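Uncharacterized protein (Bacteroides ovatus, PDB 4IRT) is of unknown function but may be a neuraminidase, releasing sialic acids from glycans. Local coordinates at residues S255-Y269 / I314-Y328. Sequence-based numbering, arbitrary orientation.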
ATOM      1  N   SER A 255       2.661  -3.303  -3.929  1.00 11.22           N
ATOM      2  CA  SER A 255       1.224  -3.118  -3.932  1.00 10.16           C
ATOM      3  C   SER A 255       0.603  -4.053  -4.950  1.00  9.69           C
ATOM      4  O   SER A 255       1.298  -4.658  -5.799  1.00 10.22           O
ATOM      5  CB  SER A 255       0.849  -1.648  -4.238  1.00 11.26           C
ATOM      6  OG  SER A 255       1.032  -1.355  -5.638  1.00 10.28           O
HETATM    7  N   MSE A 256      -0.698  -4.239  -4.825  1.00  9.18           N
HETATM    8  CA  MSE A 256      -1.455  -5.074  -5.765  1.00  8.96           C
HETATM    9  C   MSE A 256      -2.868  -4.565  -5.952  1.00  9.97           C
HETATM   10  O   MSE A 256      -3.384  -3.731  -5.191  1.00 10.39           O
HETATM   11  CB  MSE A 256      -1.425  -6.542  -5.303  1.00  8.32           C
HETATM   12  CG  MSE A 256      -2.275  -6.782  -4.095  1.00  8.31           C
HETATM   13 SE   MSE A 256      -2.347  -8.716  -3.708  0.75  8.75          SE
HETATM   14  CE  MSE A 256      -2.816  -9.456  -5.424  1.00 10.42           C
ATOM     15  N   SER A 257      -3.495  -5.048  -7.008  1.00 10.41           N
ATOM     16  CA  SER A 257      -4.854  -4.674  -7.319  1.00 10.72           C
ATOM     17  C   SER A 257      -5.568  -5.875  -7.950  1.00 11.13           C
ATOM     18  O   SER A 257      -5.029  -6.979  -8.024  1.00 10.86           O
ATOM     19  CB  SER A 257      -4.881  -3.468  -8.261  1.00 10.52           C
ATOM     20  OG  SER A 257      -6.111  -2.752  -8.201  1.00 11.05           O
ATOM     21  N   ALA A 258      -6.794  -5.629  -8.386  1.00 10.66           N
ATOM     22  CA  ALA A 258      -7.586  -6.604  -9.079  1.00 11.90           C
ATOM     23  C   ALA A 258      -8.545  -5.882 -10.019  1.00 13.59           C
ATOM     24  O   ALA A 258      -8.896  -4.714  -9.808  1.00 13.39           O
ATOM     25  CB  ALA A 258      -8.366  -7.439  -8.095  1.00 12.58           C
ATOM     26  N   ASP A 259      -8.956  -6.575 -11.082  1.00 14.25           N
ATOM     27  CA  ASP A 259      -9.997  -6.040 -11.920  1.00 14.33           C
ATOM     28  C   ASP A 259     -11.368  -6.400 -11.331  1.00 15.20           C
ATOM     29  O   ASP A 259     -11.484  -7.094 -10.307  1.00 14.80           O
ATOM     30  CB  ASP A 259      -9.816  -6.487 -13.395  1.00 14.70           C
ATOM     31  CG  ASP A 259      -9.886  -8.000 -13.578  1.00 15.93           C
ATOM     32  OD1 ASP A 259     -10.519  -8.678 -12.731  1.00 14.84           O
ATOM     33  OD2 ASP A 259      -9.306  -8.497 -14.583  1.00 18.43           O
ATOM     34  N   ALA A 260     -12.416  -5.895 -11.983  1.00 17.45           N
ATOM     35  CA  ALA A 260     -13.796  -6.102 -11.533  1.00 18.64           C
ATOM     36  C   ALA A 260     -14.165  -7.589 -11.467  1.00 19.15           C
ATOM     37  O   ALA A 260     -14.955  -7.995 -10.607  1.00 19.83           O
ATOM     38  CB  ALA A 260     -14.763  -5.383 -12.465  1.00 18.84           C
ATOM     39  N   GLY A 261     -13.605  -8.370 -12.386  1.00 17.55           N
ATOM     40  CA  GLY A 261     -13.799  -9.821 -12.450  1.00 17.61           C
ATOM     41  C   GLY A 261     -13.067 -10.603 -11.374  1.00 16.35           C
ATOM     42  O   GLY A 261     -13.284 -11.790 -11.222  1.00 15.99           O
ATOM     43  N   GLY A 262     -12.174  -9.956 -10.632  1.00 14.41           N
ATOM     44  CA  GLY A 262     -11.477 -10.611  -9.537  1.00 13.88           C
ATOM     45  C   GLY A 262     -10.122 -11.224  -9.889  1.00 13.75           C
ATOM     46  O   GLY A 262      -9.580 -11.984  -9.092  1.00 15.25           O
ATOM     47  N   ASN A 263      -9.587 -10.915 -11.065  1.00 13.78           N
ATOM     48  CA  ASN A 263      -8.219 -11.310 -11.442  1.00 14.63           C
ATOM     49  C   ASN A 263      -7.163 -10.387 -10.779  1.00 13.93           C
ATOM     50  O   ASN A 263      -7.320  -9.163 -10.816  1.00 14.08           O
ATOM     51  CB  ASN A 263      -8.045 -11.274 -12.951  1.00 15.47           C
ATOM     52  CG  ASN A 263      -8.870 -12.346 -13.643  1.00 21.62           C
ATOM     53  OD1 ASN A 263      -8.997 -13.478 -13.159  1.00 24.75           O
ATOM     54  ND2 ASN A 263      -9.467 -11.975 -14.726  1.00 23.28           N
ATOM     55  N   PRO A 264      -6.109 -10.979 -10.164  1.00 12.76           N
ATOM     56  CA  PRO A 264      -5.115 -10.201  -9.400  1.00 12.23           C
ATOM     57  C   PRO A 264      -3.991  -9.689 -10.269  1.00 12.40           C
ATOM     58  O   PRO A 264      -3.559 -10.389 -11.193  1.00 12.30           O
ATOM     59  CB  PRO A 264      -4.537 -11.216  -8.405  1.00 11.16           C
ATOM     60  CG  PRO A 264      -4.650 -12.542  -9.169  1.00 12.01           C
ATOM     61  CD  PRO A 264      -5.974 -12.423  -9.906  1.00 12.82           C
ATOM     62  N   TYR A 265      -3.498  -8.505  -9.913  1.00 11.95           N
ATOM     63  CA  TYR A 265      -2.397  -7.834 -10.576  1.00 11.04           C
ATOM     64  C   TYR A 265      -1.414  -7.363  -9.511  1.00 10.66           C
ATOM     65  O   TYR A 265      -1.832  -6.782  -8.521  1.00 10.33           O
ATOM     66  CB  TYR A 265      -2.875  -6.608 -11.331  1.00 12.65           C
ATOM     67  CG  TYR A 265      -3.752  -6.915 -12.504  1.00 13.07           C
ATOM     68  CD1 TYR A 265      -5.061  -7.291 -12.304  1.00 15.38           C
ATOM     69  CD2 TYR A 265      -3.276  -6.831 -13.795  1.00 14.55           C
ATOM     70  CE1 TYR A 265      -5.892  -7.576 -13.378  1.00 18.11           C
ATOM     71  CE2 TYR A 265      -4.091  -7.125 -14.880  1.00 17.28           C
ATOM     72  CZ  TYR A 265      -5.399  -7.501 -14.662  1.00 19.90           C
ATOM     73  OH  TYR A 265      -6.250  -7.791 -15.711  1.00 28.36           O
ATOM     74  N   ILE A 266      -0.118  -7.631  -9.707  1.00 10.16           N
ATOM     75  CA  ILE A 266       0.915  -7.282  -8.705  1.00  9.81           C
ATOM     76  C   ILE A 266       1.985  -6.420  -9.368  1.00  9.99           C
ATOM     77  O   ILE A 266       2.492  -6.796 -10.399  1.00 10.10           O
ATOM     78  CB  ILE A 266       1.576  -8.544  -8.136  1.00 10.13           C
ATOM     79  CG1 ILE A 266       0.521  -9.460  -7.515  1.00 10.50           C
ATOM     80  CG2 ILE A 266       2.680  -8.158  -7.145  1.00 10.45           C
ATOM     81  CD1 ILE A 266       0.882 -10.943  -7.387  1.00 11.05           C
ATOM     82  N   ALA A 267       2.306  -5.273  -8.775  1.00  9.27           N
ATOM     83  CA  ALA A 267       3.286  -4.333  -9.336  1.00  9.55           C
ATOM     84  C   ALA A 267       4.545  -4.302  -8.484  1.00  9.19           C
ATOM     85  O   ALA A 267       4.490  -4.164  -7.257  1.00 10.04           O
ATOM     86  CB  ALA A 267       2.691  -2.944  -9.439  1.00  9.57           C
ATOM     87  N   THR A 268       5.688  -4.467  -9.134  1.00  9.00           N
ATOM     88  CA  THR A 268       6.952  -4.528  -8.447  1.00  8.68           C
ATOM     89  C   THR A 268       8.081  -4.269  -9.428  1.00  8.71           C
ATOM     90  O   THR A 268       7.850  -3.725 -10.527  1.00  8.91           O
ATOM     91  CB  THR A 268       7.142  -5.874  -7.666  1.00  9.11           C
ATOM     92  OG1 THR A 268       8.318  -5.800  -6.872  1.00  9.45           O
ATOM     93  CG2 THR A 268       7.268  -7.081  -8.626  1.00  9.96           C
ATOM     94  N   TYR A 269       9.314  -4.590  -9.006  1.00  8.41           N
ATOM     95  CA  TYR A 269      10.465  -4.511  -9.888  1.00  8.21           C
ATOM     96  C   TYR A 269      11.543  -5.560  -9.567  1.00  8.20           C
ATOM     97  O   TYR A 269      11.609  -6.088  -8.465  1.00  8.06           O
ATOM     98  CB  TYR A 269      11.067  -3.095  -9.958  1.00  8.09           C
ATOM     99  CG  TYR A 269      11.680  -2.506  -8.680  1.00  8.11           C
ATOM    100  CD1 TYR A 269      12.915  -2.943  -8.205  1.00  8.65           C
ATOM    101  CD2 TYR A 269      11.036  -1.486  -7.993  1.00  8.43           C
ATOM    102  CE1 TYR A 269      13.479  -2.396  -7.060  1.00  8.49           C
ATOM    103  CE2 TYR A 269      11.586  -0.906  -6.834  1.00  8.38           C
ATOM    104  CZ  TYR A 269      12.794  -1.369  -6.369  1.00  9.54           C
ATOM    105  OH  TYR A 269      13.370  -0.827  -5.244  1.00 10.25           O
ATOM    106  N   ILE A 314      14.320   4.569  -7.669  1.00 10.62           N
ATOM    107  CA  ILE A 314      12.969   4.426  -8.187  1.00 11.02           C
ATOM    108  C   ILE A 314      12.010   4.102  -7.027  1.00 10.49           C
ATOM    109  O   ILE A 314      12.406   3.543  -5.989  1.00 11.12           O
ATOM    110  CB  ILE A 314      12.856   3.366  -9.301  1.00 12.33           C
ATOM    111  CG1 ILE A 314      13.141   1.974  -8.784  1.00 12.16           C
ATOM    112  CG2 ILE A 314      13.818   3.670 -10.453  1.00 12.68           C
ATOM    113  CD1 ILE A 314      12.998   0.891  -9.823  1.00 12.39           C
ATOM    114  N   ALA A 315      10.748   4.479  -7.212  1.00 10.17           N
ATOM    115  CA  ALA A 315       9.715   4.216  -6.225  1.00 10.25           C
ATOM    116  C   ALA A 315       9.102   2.852  -6.419  1.00 10.12           C
ATOM    117  O   ALA A 315       8.964   2.382  -7.544  1.00 10.44           O
ATOM    118  CB  ALA A 315       8.622   5.260  -6.322  1.00 10.91           C
ATOM    119  N   ARG A 316       8.665   2.249  -5.332  1.00  9.11           N
ATOM    120  CA  ARG A 316       7.786   1.106  -5.447  1.00  8.79           C
ATOM    121  C   ARG A 316       6.422   1.587  -6.024  1.00  9.06           C
ATOM    122  O   ARG A 316       5.965   2.691  -5.735  1.00 10.49           O
ATOM    123  CB  ARG A 316       7.620   0.441  -4.109  1.00  9.44           C
ATOM    124  CG  ARG A 316       8.911  -0.218  -3.682  1.00 10.08           C
ATOM    125  CD  ARG A 316       8.877  -0.715  -2.269  1.00 10.72           C
ATOM    126  NE  ARG A 316       8.812   0.399  -1.339  1.00 11.21           N
ATOM    127  CZ  ARG A 316       8.982   0.294  -0.032  1.00 12.75           C
ATOM    128  NH1 ARG A 316       9.186  -0.882   0.530  1.00 12.83           N
ATOM    129  NH2 ARG A 316       8.896   1.375   0.727  1.00 12.69           N
ATOM    130  N   PRO A 317       5.813   0.781  -6.891  1.00  9.09           N
ATOM    131  CA  PRO A 317       4.705   1.270  -7.691  1.00  8.91           C
ATOM    132  C   PRO A 317       3.302   1.017  -7.174  1.00  9.16           C
ATOM    133  O   PRO A 317       3.080   0.173  -6.290  1.00  9.73           O
ATOM    134  CB  PRO A 317       4.916   0.525  -9.004  1.00  9.17           C
ATOM    135  CG  PRO A 317       5.426  -0.802  -8.574  1.00  8.80           C
ATOM    136  CD  PRO A 317       6.371  -0.474  -7.438  1.00  8.25           C
ATOM    137  N   ARG A 318       2.353   1.732  -7.764  1.00 10.27           N
ATOM    138  CA  ARG A 318       0.915   1.442  -7.584  1.00 10.50           C
ATOM    139  C   ARG A 318       0.288   1.259  -8.959  1.00  9.68           C
ATOM    140  O   ARG A 318       0.824   1.748  -9.957  1.00 10.09           O
ATOM    141  CB  ARG A 318       0.174   2.572  -6.863  1.00 11.40           C
ATOM    142  CG  ARG A 318       0.553   2.833  -5.404  1.00 14.32           C
ATOM    143  CD  ARG A 318      -0.274   2.009  -4.478  1.00 15.21           C
ATOM    144  NE  ARG A 318      -0.085   2.226  -3.036  1.00 13.77           N
ATOM    145  CZ  ARG A 318      -1.069   2.491  -2.189  1.00 16.32           C
ATOM    146  NH1 ARG A 318      -2.324   2.692  -2.611  1.00 17.72           N
ATOM    147  NH2 ARG A 318      -0.800   2.602  -0.906  1.00 18.51           N
ATOM    148  N   ILE A 319      -0.846   0.560  -8.996  1.00  9.49           N
ATOM    149  CA  ILE A 319      -1.581   0.310 -10.229  1.00  9.79           C
ATOM    150  C   ILE A 319      -3.084   0.396  -9.993  1.00 10.07           C
ATOM    151  O   ILE A 319      -3.593   0.088  -8.897  1.00 10.22           O
ATOM    152  CB  ILE A 319      -1.293  -1.089 -10.820  1.00 10.34           C
ATOM    153  CG1 ILE A 319      -1.407  -2.187  -9.741  1.00 10.52           C
ATOM    154  CG2 ILE A 319       0.057  -1.141 -11.505  1.00 12.16           C
ATOM    155  CD1 ILE A 319      -1.375  -3.595 -10.319  1.00 11.32           C
ATOM    156  N   VAL A 320      -3.800   0.788 -11.035  1.00 10.45           N
ATOM    157  CA  VAL A 320      -5.237   0.498 -11.104  1.00 12.66           C
ATOM    158  C   VAL A 320      -5.512  -0.143 -12.459  1.00 12.17           C
ATOM    159  O   VAL A 320      -4.788   0.098 -13.432  1.00 11.48           O
ATOM    160  CB  VAL A 320      -6.126   1.731 -10.859  1.00 12.70           C
ATOM    161  CG1 VAL A 320      -5.932   2.241  -9.424  1.00 13.39           C
ATOM    162  CG2 VAL A 320      -5.897   2.823 -11.897  1.00 13.50           C
ATOM    163  N   VAL A 321      -6.538  -0.989 -12.480  1.00 12.45           N
ATOM    164  CA  VAL A 321      -6.882  -1.758 -13.652  1.00 15.16           C
ATOM    165  C   VAL A 321      -8.367  -1.584 -14.008  1.00 17.94           C
ATOM    166  O   VAL A 321      -9.233  -1.495 -13.126  1.00 19.40           O
ATOM    167  CB  VAL A 321      -6.563  -3.240 -13.438  1.00 18.02           C
ATOM    168  CG1 VAL A 321      -6.768  -4.060 -14.718  1.00 21.42           C
ATOM    169  CG2 VAL A 321      -5.138  -3.400 -12.943  1.00 16.70           C
ATOM    170  N   GLU A 322      -8.629  -1.545 -15.314  1.00 18.08           N
ATOM    171  CA  GLU A 322      -9.985  -1.491 -15.857  0.50 19.58           C
ATOM    172  C   GLU A 322     -10.053  -2.502 -17.003  1.00 20.57           C
ATOM    173  O   GLU A 322      -9.618  -2.222 -18.127  1.00 19.36           O
ATOM    174  CB  GLU A 322     -10.277  -0.070 -16.350  0.50 22.58           C
ATOM    175  CG  GLU A 322     -11.453   0.098 -17.316  0.50 28.38           C
ATOM    176  CD  GLU A 322     -12.775  -0.337 -16.725  0.50 27.86           C
ATOM    177  OE1 GLU A 322     -13.094  -1.536 -16.804  0.50 27.92           O
ATOM    178  OE2 GLU A 322     -13.500   0.538 -16.205  0.50 29.06           O
ATOM    179  N   GLY A 323     -10.529  -3.710 -16.729  0.50 19.74           N
ATOM    180  CA  GLY A 323     -10.707  -4.722 -17.786  0.50 20.99           C
ATOM    181  C   GLY A 323      -9.498  -4.973 -18.680  0.50 20.88           C
ATOM    182  O   GLY A 323      -9.599  -4.951 -19.909  0.50 23.26           O
ATOM    183  N   GLY A 324      -8.346  -5.218 -18.063  0.50 19.41           N
ATOM    184  CA  GLY A 324      -7.118  -5.443 -18.810  0.50 19.40           C
ATOM    185  C   GLY A 324      -6.304  -4.175 -19.069  0.50 18.06           C
ATOM    186  O   GLY A 324      -5.114  -4.253 -19.337  0.50 18.25           O
ATOM    187  N   GLU A 325      -6.941  -3.010 -18.984  1.00 18.12           N
ATOM    188  CA  GLU A 325      -6.259  -1.743 -19.177  1.00 16.31           C
ATOM    189  C   GLU A 325      -5.589  -1.362 -17.845  1.00 14.13           C
ATOM    190  O   GLU A 325      -6.192  -1.445 -16.797  1.00 13.47           O
ATOM    191  CB  GLU A 325      -7.235  -0.691 -19.638  1.00 16.68           C
ATOM    192  CG  GLU A 325      -6.640   0.681 -19.783  1.00 17.96           C
ATOM    193  CD  GLU A 325      -7.617   1.666 -20.384  1.00 22.56           C
ATOM    194  OE1 GLU A 325      -8.852   1.487 -20.260  1.00 29.28           O
ATOM    195  OE2 GLU A 325      -7.145   2.642 -20.963  1.00 19.69           O
ATOM    196  N   VAL A 326      -4.327  -0.972 -17.914  1.00 12.50           N
ATOM    197  CA  VAL A 326      -3.536  -0.730 -16.719  1.00 11.78           C
ATOM    198  C   VAL A 326      -2.943   0.670 -16.714  1.00 11.52           C
ATOM    199  O   VAL A 326      -2.350   1.109 -17.694  1.00 12.74           O
ATOM    200  CB  VAL A 326      -2.383  -1.762 -16.605  1.00 12.00           C
ATOM    201  CG1 VAL A 326      -1.502  -1.445 -15.410  1.00 11.35           C
ATOM    202  CG2 VAL A 326      -2.932  -3.171 -16.496  1.00 12.46           C
ATOM    203  N   PHE A 327      -3.085   1.335 -15.567  1.00 11.21           N
ATOM    204  CA  PHE A 327      -2.403   2.576 -15.268  1.00 11.39           C
ATOM    205  C   PHE A 327      -1.425   2.299 -14.125  1.00 11.28           C
ATOM    206  O   PHE A 327      -1.843   1.939 -13.018  1.00 11.22           O
ATOM    207  CB  PHE A 327      -3.432   3.620 -14.852  1.00 11.82           C
ATOM    208  CG  PHE A 327      -4.486   3.830 -15.882  1.00 13.15           C
ATOM    209  CD1 PHE A 327      -5.600   3.006 -15.932  1.00 13.68           C
ATOM    210  CD2 PHE A 327      -4.351   4.826 -16.840  1.00 16.33           C
ATOM    211  CE1 PHE A 327      -6.585   3.181 -16.894  1.00 15.13           C
ATOM    212  CE2 PHE A 327      -5.331   4.992 -17.816  1.00 16.64           C
ATOM    213  CZ  PHE A 327      -6.437   4.157 -17.846  1.00 15.63           C
ATOM    214  N   TYR A 328      -0.148   2.535 -14.402  1.00 10.27           N
ATOM    215  CA  TYR A 328       0.968   2.112 -13.553  1.00  9.47           C
ATOM    216  C   TYR A 328       1.754   3.347 -13.125  1.00  9.50           C
ATOM    217  O   TYR A 328       2.378   4.031 -13.942  1.00  9.85           O
ATOM    218  CB  TYR A 328       1.826   1.165 -14.374  1.00  9.47           C
ATOM    219  CG  TYR A 328       2.867   0.337 -13.643  1.00  8.95           C
ATOM    220  CD1 TYR A 328       4.045   0.914 -13.185  1.00  8.86           C
ATOM    221  CD2 TYR A 328       2.701  -1.049 -13.483  1.00  8.94           C
ATOM    222  CE1 TYR A 328       4.999   0.170 -12.555  1.00  8.76           C
ATOM    223  CE2 TYR A 328       3.659  -1.806 -12.846  1.00  8.55           C
ATOM    224  CZ  TYR A 328       4.797  -1.185 -12.376  1.00  8.51           C
ATOM    225  OH  TYR A 328       5.768  -1.959 -11.781  1.00  9.16           O
TER
HETATM  226  O   HOH W   1      -1.498  -0.610  -6.463  1.00 12.50           O
HETATM  227  O   HOH W   2      -5.492  -0.522  -7.001  1.00  9.28           O
HETATM  228  O   HOH W   3      -7.956  -1.927 -10.114  1.00 16.04           O
HETATM  229  O   HOH W   4      12.000   1.395  -4.482  1.00 11.24           O
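Val-321 lays its two methyls against one face of the Tyr-265 ring: its CG2 lies 3.9 Å from the ring centroid, 14° off the normal, a CH-pi contact, while CG1 reaches CZ. The two side chains cross at about a right angle. Beside them Ile-319 pushes CD1 to 3.5 Å from Tyr-265 CB, and its CG2 turns to Ala-267 CB. A serine in place of Tyr-265 would probably leave both methyls of Val-321 without the ring face they pack on and open a gap there. The small methyl of Ala-267 is also met by Pro-317 CG at 3.6 Å and by Tyr-328 CE2, three bumps converging on one alanine. Strands 255-258 and 318-322 run parallel, their axes 2° apart, as innermost strands of successive four-stranded antiparallel sheets, consistent with neighbouring blades of a beta-propeller. No direct backbone hydrogen bond joins them; waters bridge instead, one linking Ser-255 OG to Ile-319 N, another Ser-257 OG to Ile-319 O. Ser-255 OG, placed between its backbone N and carbonyl carbon (chi1 75°), donates directly to Pro-317 O at 2.6 Å. Farther along, Ile-314 CD1 sits over a face of the Tyr-269 ring, 3.7 Å from its centroid, and a water ties Tyr-269 OH to Ile-314 O.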